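Local structure of aldehyde dehydrogenase (3K9D) at residues K41-A46 with E160-A165; Q68-K73 with T119-T124. The protein probably acts as an aldehyde dehydrogenase, oxidising aldehyde or oxo groups of its substrates with NAD or NADP as the electron acceptor. All coordinates share one frame; numbering follows the deposited sequence.

Interaction 1: residues K41-A46 with E160-A165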
ATOM      1  N   LYS A  41      13.317   0.366 -22.762  1.00 20.09           N
ATOM      2  CA  LYS A  41      13.566  -0.485 -23.935  1.00 25.39           C
ATOM      3  C   LYS A  41      15.018  -0.972 -23.995  1.00 25.00           C
ATOM      4  O   LYS A  41      15.274  -2.130 -24.347  1.00 26.48           O
ATOM      5  CB  LYS A  41      13.141   0.262 -25.214  1.00 17.57           C
ATOM      6  CG  LYS A  41      13.788  -0.178 -26.554  1.00 22.09           C
ATOM      7  CD  LYS A  41      13.051  -1.311 -27.232  1.00 28.51           C
ATOM      8  CE  LYS A  41      13.040  -1.125 -28.743  1.00 40.59           C
ATOM      9  NZ  LYS A  41      14.396  -1.255 -29.366  1.00 36.58           N
ATOM     10  N   ALA A  42      15.958  -0.099 -23.631  1.00 20.55           N
ATOM     11  CA  ALA A  42      17.381  -0.455 -23.588  1.00 25.30           C
ATOM     12  C   ALA A  42      17.688  -1.499 -22.511  1.00 28.53           C
ATOM     13  O   ALA A  42      18.556  -2.356 -22.703  1.00 16.58           O
ATOM     14  CB  ALA A  42      18.219   0.764 -23.367  1.00 20.30           C
ATOM     15  N   ILE A  43      16.979  -1.412 -21.383  1.00 16.24           N
ATOM     16  CA  ILE A  43      17.106  -2.378 -20.287  1.00 21.83           C
ATOM     17  C   ILE A  43      16.565  -3.737 -20.726  1.00 24.95           C
ATOM     18  O   ILE A  43      17.203  -4.788 -20.505  1.00 20.61           O
ATOM     19  CB  ILE A  43      16.378  -1.868 -18.985  1.00 23.71           C
ATOM     20  CG1 ILE A  43      17.095  -0.640 -18.435  1.00 15.07           C
ATOM     21  CG2 ILE A  43      16.304  -2.956 -17.921  1.00 16.53           C
ATOM     22  CD1 ILE A  43      16.269   0.224 -17.428  1.00  9.26           C
ATOM     23  N   ALA A  44      15.401  -3.699 -21.373  1.00 17.90           N
ATOM     24  CA  ALA A  44      14.745  -4.898 -21.868  1.00 22.17           C
ATOM     25  C   ALA A  44      15.605  -5.599 -22.914  1.00 18.70           C
ATOM     26  O   ALA A  44      15.755  -6.824 -22.875  1.00 20.94           O
ATOM     27  CB  ALA A  44      13.382  -4.559 -22.441  1.00 22.94           C
ATOM     28  N   ASP A  45      16.178  -4.838 -23.816  1.00 20.78           N
ATOM     29  CA  ASP A  45      17.044  -5.380 -24.832  1.00 16.10           C
ATOM     30  C   ASP A  45      18.279  -5.998 -24.242  1.00 22.32           C
ATOM     31  O   ASP A  45      18.592  -7.105 -24.572  1.00 18.61           O
ATOM     32  CB  ASP A  45      17.387  -4.361 -25.887  1.00 23.36           C
ATOM     33  CG  ASP A  45      16.256  -4.062 -26.776  1.00 26.89           C
ATOM     34  OD1 ASP A  45      15.291  -4.780 -26.790  1.00 23.05           O
ATOM     35  OD2 ASP A  45      16.336  -3.070 -27.468  1.00 26.03           O
ATOM     36  N   ALA A  46      18.956  -5.299 -23.356  1.00 13.11           N
ATOM     37  CA  ALA A  46      20.146  -5.829 -22.677  1.00 26.16           C
ATOM     38  C   ALA A  46      19.872  -7.088 -21.850  1.00 15.92           C
ATOM     39  O   ALA A  46      20.679  -8.017 -21.861  1.00 14.91           O
ATOM     40  CB  ALA A  46      20.795  -4.771 -21.821  1.00 20.20           C
ATOM     41  N   GLU A 160      24.502  -0.363 -17.733  1.00 16.03           N
ATOM     42  CA  GLU A 160      25.271   0.198 -18.822  1.00 19.76           C
ATOM     43  C   GLU A 160      24.416   0.520 -20.049  1.00 15.54           C
ATOM     44  O   GLU A 160      24.632   1.549 -20.679  1.00 18.71           O
ATOM     45  CB  GLU A 160      26.440  -0.718 -19.187  1.00 23.62           C
ATOM     46  CG  GLU A 160      27.583  -0.685 -18.178  1.00 31.23           C
ATOM     47  CD  GLU A 160      28.632  -1.773 -18.420  1.00 41.43           C
ATOM     48  OE1 GLU A 160      29.436  -2.023 -17.495  1.00 21.21           O
ATOM     49  OE2 GLU A 160      28.652  -2.374 -19.524  1.00 34.59           O
ATOM     50  N   ALA A 161      23.444  -0.335 -20.366  1.00 18.41           N
ATOM     51  CA  ALA A 161      22.569  -0.106 -21.529  1.00 18.40           C
ATOM     52  C   ALA A 161      21.592   1.024 -21.234  1.00 23.29           C
ATOM     53  O   ALA A 161      21.307   1.843 -22.105  1.00 20.61           O
ATOM     54  CB  ALA A 161      21.819  -1.345 -21.884  1.00 20.41           C
ATOM     55  N   ALA A 162      21.089   1.061 -20.000  1.00 22.97           N
ATOM     56  CA  ALA A 162      20.271   2.176 -19.516  1.00 19.00           C
ATOM     57  C   ALA A 162      21.033   3.499 -19.634  1.00 15.36           C
ATOM     58  O   ALA A 162      20.524   4.447 -20.212  1.00 13.91           O
ATOM     59  CB  ALA A 162      19.846   1.939 -18.084  1.00 13.77           C
ATOM     60  N   GLU A 163      22.256   3.538 -19.108  1.00 16.40           N
ATOM     61  CA  GLU A 163      23.086   4.745 -19.141  1.00 21.24           C
ATOM     62  C   GLU A 163      23.436   5.212 -20.547  1.00 17.23           C
ATOM     63  O   GLU A 163      23.481   6.421 -20.803  1.00 20.04           O
ATOM     64  CB  GLU A 163      24.344   4.570 -18.290  1.00 22.61           C
ATOM     65  CG  GLU A 163      24.048   4.579 -16.788  1.00 32.92           C
ATOM     66  CD  GLU A 163      25.124   3.905 -15.960  1.00 34.09           C
ATOM     67  OE1 GLU A 163      26.280   3.850 -16.411  1.00 36.90           O
ATOM     68  OE2 GLU A 163      24.817   3.434 -14.844  1.00 29.38           O
ATOM     69  N   LYS A 164      23.654   4.256 -21.449  1.00 20.38           N
ATOM     70  CA  LYS A 164      23.885   4.522 -22.872  1.00 24.72           C
ATOM     71  C   LYS A 164      22.631   5.115 -23.540  1.00 24.23           C
ATOM     72  O   LYS A 164      22.726   5.924 -24.474  1.00 26.11           O
ATOM     73  CB  LYS A 164      24.351   3.228 -23.579  1.00 20.91           C
ATOM     74  CG  LYS A 164      24.760   3.391 -25.028  1.00 24.60           C
ATOM     75  CD  LYS A 164      25.527   2.190 -25.551  1.00 36.31           C
ATOM     76  CE  LYS A 164      26.071   2.478 -26.951  1.00 34.92           C
ATOM     77  NZ  LYS A 164      27.053   1.456 -27.423  1.00 33.56           N
ATOM     78  N   ALA A 165      21.465   4.707 -23.049  1.00 16.99           N
ATOM     79  CA  ALA A 165      20.172   5.228 -23.489  1.00 22.99           C
ATOM     80  C   ALA A 165      19.779   6.583 -22.854  1.00 22.26           C
ATOM     81  O   ALA A 165      18.733   7.145 -23.195  1.00 22.42           O
ATOM     82  CB  ALA A 165      19.092   4.199 -23.204  1.00 13.19           C
TER
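A42, I43 and A46 pack against A161, A162 and A165 where two helices, 33-49 and 148-164, meet on the helical face of what is probably the Rossmann-type nucleotide-binding domain of the aldehyde dehydrogenase fold. Helix 148-164 is the crossover of a beta-alpha-beta unit that joins strands 138-143 and 172-174, and helix 33-49 comes from the N-terminal part of the chain. The two run roughly antiparallel at 147°, and their short axes approach to 8.0 Å, a separation permitted by the methyl side chains at the interface. Across it the CB of A42 reaches the CB of A165 at 3.5 Å, a tight apolar touch. The same methyl also rests against the backbone, with A42 CB 3.5 Å from A161 O, an oxygen that already accepts the helical bond from the amide of A165. I43, next along, lies at the edge of the interface. Its CG1 lies beside the backbone N (chi1 -67°), which brings CG1 to 3.8 Å from A162 CB, with CD1 following along the same methyl. I43 also packs on T129, L130 and I133 of helix 121-134, so it touches two helices besides its own. A44 faces Y82 and L130 instead. On a more open flank, K41 NZ forms a salt bridge with D45 one turn later, at 3.3 Å from OD2, using the syn lone pair of that oxygen; D45 OD1 also makes a long, weak ion pair with K79. A46 completes the antiparallel pattern in which A42 faces A165 and A46 faces A161. The methyl of A161 is held by both turns of the first helix: its CB lies 3.6 Å from A46 CB and 3.5 Å from A42 O.

Interaction 2: residues Q68-K73 with T119-T124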
ATOM      1  N   GLN A  68      18.077 -24.229 -19.115  1.00 14.08           N
ATOM      2  CA  GLN A  68      17.017 -23.941 -20.105  1.00  9.51           C
ATOM      3  C   GLN A  68      15.847 -23.125 -19.535  1.00 21.19           C
ATOM      4  O   GLN A  68      15.438 -22.125 -20.125  1.00 22.29           O
ATOM      5  CB  GLN A  68      16.487 -25.250 -20.719  1.00 19.24           C
ATOM      6  CG  GLN A  68      15.542 -25.052 -21.932  1.00 32.93           C
ATOM      7  CD  GLN A  68      15.062 -26.358 -22.570  1.00 36.79           C
ATOM      8  OE1 GLN A  68      15.606 -27.439 -22.315  1.00 40.54           O
ATOM      9  NE2 GLN A  68      14.037 -26.257 -23.414  1.00 32.21           N
ATOM     10  N   ASP A  69      15.325 -23.563 -18.390  1.00 19.65           N
ATOM     11  CA  ASP A  69      14.189 -22.909 -17.738  1.00 19.29           C
ATOM     12  C   ASP A  69      14.468 -21.484 -17.247  1.00 19.01           C
ATOM     13  O   ASP A  69      13.601 -20.615 -17.358  1.00 20.03           O
ATOM     14  CB  ASP A  69      13.644 -23.790 -16.607  1.00 13.59           C
ATOM     15  CG  ASP A  69      12.952 -25.076 -17.129  1.00 15.75           C
ATOM     16  OD1 ASP A  69      12.694 -25.200 -18.347  1.00 22.30           O
ATOM     17  OD2 ASP A  69      12.652 -25.951 -16.311  1.00 15.89           O
ATOM     18  N   LYS A  70      15.668 -21.255 -16.714  1.00 13.78           N
ATOM     19  CA  LYS A  70      16.113 -19.913 -16.304  1.00 23.14           C
ATOM     20  C   LYS A  70      16.291 -18.945 -17.485  1.00 21.01           C
ATOM     21  O   LYS A  70      16.170 -17.729 -17.308  1.00 18.46           O
ATOM     22  CB  LYS A  70      17.418 -19.998 -15.506  1.00 20.85           C
ATOM     23  CG  LYS A  70      17.250 -20.134 -14.008  1.00 14.12           C
ATOM     24  CD  LYS A  70      18.405 -20.920 -13.399  1.00 16.54           C
ATOM     25  CE  LYS A  70      18.653 -20.525 -11.944  1.00 12.94           C
ATOM     26  NZ  LYS A  70      17.376 -20.524 -11.125  1.00 22.42           N
ATOM     27  N   VAL A  71      16.588 -19.478 -18.678  1.00 18.49           N
ATOM     28  CA  VAL A  71      16.643 -18.660 -19.908  1.00 21.68           C
ATOM     29  C   VAL A  71      15.245 -18.129 -20.234  1.00 11.11           C
ATOM     30  O   VAL A  71      15.079 -16.943 -20.506  1.00 18.10           O
ATOM     31  CB  VAL A  71      17.260 -19.412 -21.132  1.00 23.81           C
ATOM     32  CG1 VAL A  71      17.146 -18.590 -22.424  1.00 28.12           C
ATOM     33  CG2 VAL A  71      18.705 -19.768 -20.897  1.00 21.96           C
ATOM     34  N   ILE A  72      14.245 -19.004 -20.180  1.00 18.31           N
ATOM     35  CA  ILE A  72      12.829 -18.629 -20.340  1.00 17.93           C
ATOM     36  C   ILE A  72      12.384 -17.550 -19.319  1.00 14.85           C
ATOM     37  O   ILE A  72      11.662 -16.608 -19.670  1.00 15.38           O
ATOM     38  CB  ILE A  72      11.914 -19.896 -20.273  1.00 21.10           C
ATOM     39  CG1 ILE A  72      12.192 -20.828 -21.467  1.00 17.40           C
ATOM     40  CG2 ILE A  72      10.427 -19.537 -20.256  1.00 17.97           C
ATOM     41  CD1 ILE A  72      11.794 -22.269 -21.209  1.00 20.40           C
ATOM     42  N   LYS A  73      12.861 -17.670 -18.081  1.00 15.67           N
ATOM     43  CA  LYS A  73      12.524 -16.704 -17.014  1.00 17.75           C
ATOM     44  C   LYS A  73      13.152 -15.360 -17.307  1.00 20.59           C
ATOM     45  O   LYS A  73      12.571 -14.312 -17.017  1.00 21.83           O
ATOM     46  CB  LYS A  73      13.009 -17.206 -15.666  1.00 20.60           C
ATOM     47  CG  LYS A  73      12.240 -18.395 -15.141  1.00 21.76           C
ATOM     48  CD  LYS A  73      13.036 -19.128 -14.083  1.00 32.00           C
ATOM     49  CE  LYS A  73      13.062 -18.361 -12.793  1.00 27.39           C
ATOM     50  NZ  LYS A  73      13.718 -19.122 -11.702  1.00 25.69           N
ATOM     51  N   THR A 119      16.401 -17.790  -5.640  1.00 22.57           N
ATOM     52  CA  THR A 119      15.588 -18.723  -6.426  1.00 21.77           C
ATOM     53  C   THR A 119      15.307 -18.194  -7.838  1.00 25.08           C
ATOM     54  O   THR A 119      15.443 -18.931  -8.817  1.00 19.85           O
ATOM     55  CB  THR A 119      14.271 -19.088  -5.690  1.00 24.82           C
ATOM     56  OG1 THR A 119      13.543 -17.893  -5.377  1.00 25.15           O
ATOM     57  CG2 THR A 119      14.573 -19.851  -4.390  1.00 21.86           C
ATOM     58  N   ASN A 120      14.949 -16.910  -7.943  1.00 23.05           N
ATOM     59  CA  ASN A 120      14.698 -16.271  -9.245  1.00 15.66           C
ATOM     60  C   ASN A 120      15.573 -15.022  -9.492  1.00 24.04           C
ATOM     61  O   ASN A 120      15.040 -13.973  -9.853  1.00 23.12           O
ATOM     62  CB  ASN A 120      13.199 -15.900  -9.394  1.00 11.97           C
ATOM     63  CG  ASN A 120      12.243 -17.081  -9.148  1.00 19.86           C
ATOM     64  OD1 ASN A 120      12.466 -18.189  -9.620  1.00 26.62           O
ATOM     65  ND2 ASN A 120      11.138 -16.814  -8.446  1.00 20.53           N
ATOM     66  N   PRO A 121      16.919 -15.139  -9.374  1.00 20.12           N
ATOM     67  CA  PRO A 121      17.737 -13.932  -9.121  1.00 20.30           C
ATOM     68  C   PRO A 121      17.936 -12.935 -10.260  1.00 20.95           C
ATOM     69  O   PRO A 121      17.782 -11.738 -10.039  1.00 19.53           O
ATOM     70  CB  PRO A 121      19.089 -14.499  -8.687  1.00 22.40           C
ATOM     71  CG  PRO A 121      19.152 -15.874  -9.289  1.00 17.70           C
ATOM     72  CD  PRO A 121      17.751 -16.353  -9.511  1.00 30.32           C
ATOM     73  N   THR A 122      18.258 -13.415 -11.458  1.00 19.15           N
ATOM     74  CA  THR A 122      18.532 -12.539 -12.592  1.00 20.57           C
ATOM     75  C   THR A 122      17.240 -12.024 -13.211  1.00 22.05           C
ATOM     76  O   THR A 122      17.149 -10.850 -13.568  1.00 20.37           O
ATOM     77  CB  THR A 122      19.412 -13.238 -13.668  1.00 22.96           C
ATOM     78  OG1 THR A 122      18.738 -14.409 -14.154  1.00 18.20           O
ATOM     79  CG2 THR A 122      20.753 -13.628 -13.068  1.00 21.80           C
ATOM     80  N   SER A 123      16.249 -12.904 -13.315  1.00 17.84           N
ATOM     81  CA  SER A 123      14.924 -12.563 -13.840  1.00 16.67           C
ATOM     82  C   SER A 123      14.200 -11.518 -12.966  1.00 17.90           C
ATOM     83  O   SER A 123      13.513 -10.627 -13.476  1.00 15.53           O
ATOM     84  CB  SER A 123      14.056 -13.821 -14.013  1.00 17.97           C
ATOM     85  OG  SER A 123      13.982 -14.592 -12.819  1.00 18.99           O
ATOM     86  N   THR A 124      14.375 -11.614 -11.657  1.00 13.21           N
ATOM     87  CA  THR A 124      13.747 -10.651 -10.740  1.00 16.74           C
ATOM     88  C   THR A 124      14.382  -9.252 -10.864  1.00 19.22           C
ATOM     89  O   THR A 124      13.663  -8.242 -10.890  1.00 20.51           O
ATOM     90  CB  THR A 124      13.734 -11.154  -9.261  1.00 15.26           C
ATOM     91  OG1 THR A 124      13.110 -12.446  -9.188  1.00 12.77           O
ATOM     92  CG2 THR A 124      12.958 -10.207  -8.364  1.00 17.99           C
TER
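K73 reaches from helix 67-85 to S123 with its base and to N120 and T119 with its ammonium group. Backbone and side chain both take part at the base: the carbonyl oxygen K73 O lies 3.4 Å from S123 CB, and the two CB atoms of K73 and S123 are 3.9 Å apart, so the helices are in contact at the small serine. Beyond CG the lysine chain turns at chi3 (74°), which swings CE and NZ toward the loop ahead of helix 121-134, where they cross the N120 side chain at about a right angle. There K73 NZ donates to N120 OD1 over 2.6 Å. The bond meets the carbonyl at 136° and lies 19° from its plane. A second, weak bond runs from K73 NZ to T119 O at 3.4 Å, so one ammonium group brings together two acceptors.

K70, one turn earlier, sends its NZ toward the same loop, but its strongest partner is D246, with which it forms a salt bridge. K73 bridges the same D246 OD2, so the carboxylate gathers both lysines. Within 119-124, the amide and hydroxyl of T124 approach N120 O from opposite faces of its plane, which steadies the first turn of the helix. This buried, charged junction sits where strand 102-116 ends and helix 121-134 begins, in a beta-alpha-beta crossover to strand 138-143, the strand-to-helix turn characteristic of Rossmann-type folds.

Overall arrangement
Interactions 1 and 2 both join helices of the N-terminal half of the chain; their centres lie about 19 Å apart and their nearest atoms about 9 Å, so they do not touch. Interaction 2 is nested along the chain inside the loop that interaction 1 closes. Helix 121-134 links them: its start belongs to interaction 2, while its later residues T129, L130 and I133 receive I43 of interaction 1. Helix 67-85 likewise supplies 68-73 to the second and Y82 beside the first. The chemistry follows depth. Interaction 1, partly buried and far from the chain centre, is almost wholly apolar packing of alanine methyls and one isoleucine; interaction 2, near the centre and buried, relies on lysine ammonium groups, loop acceptors and a carboxylate.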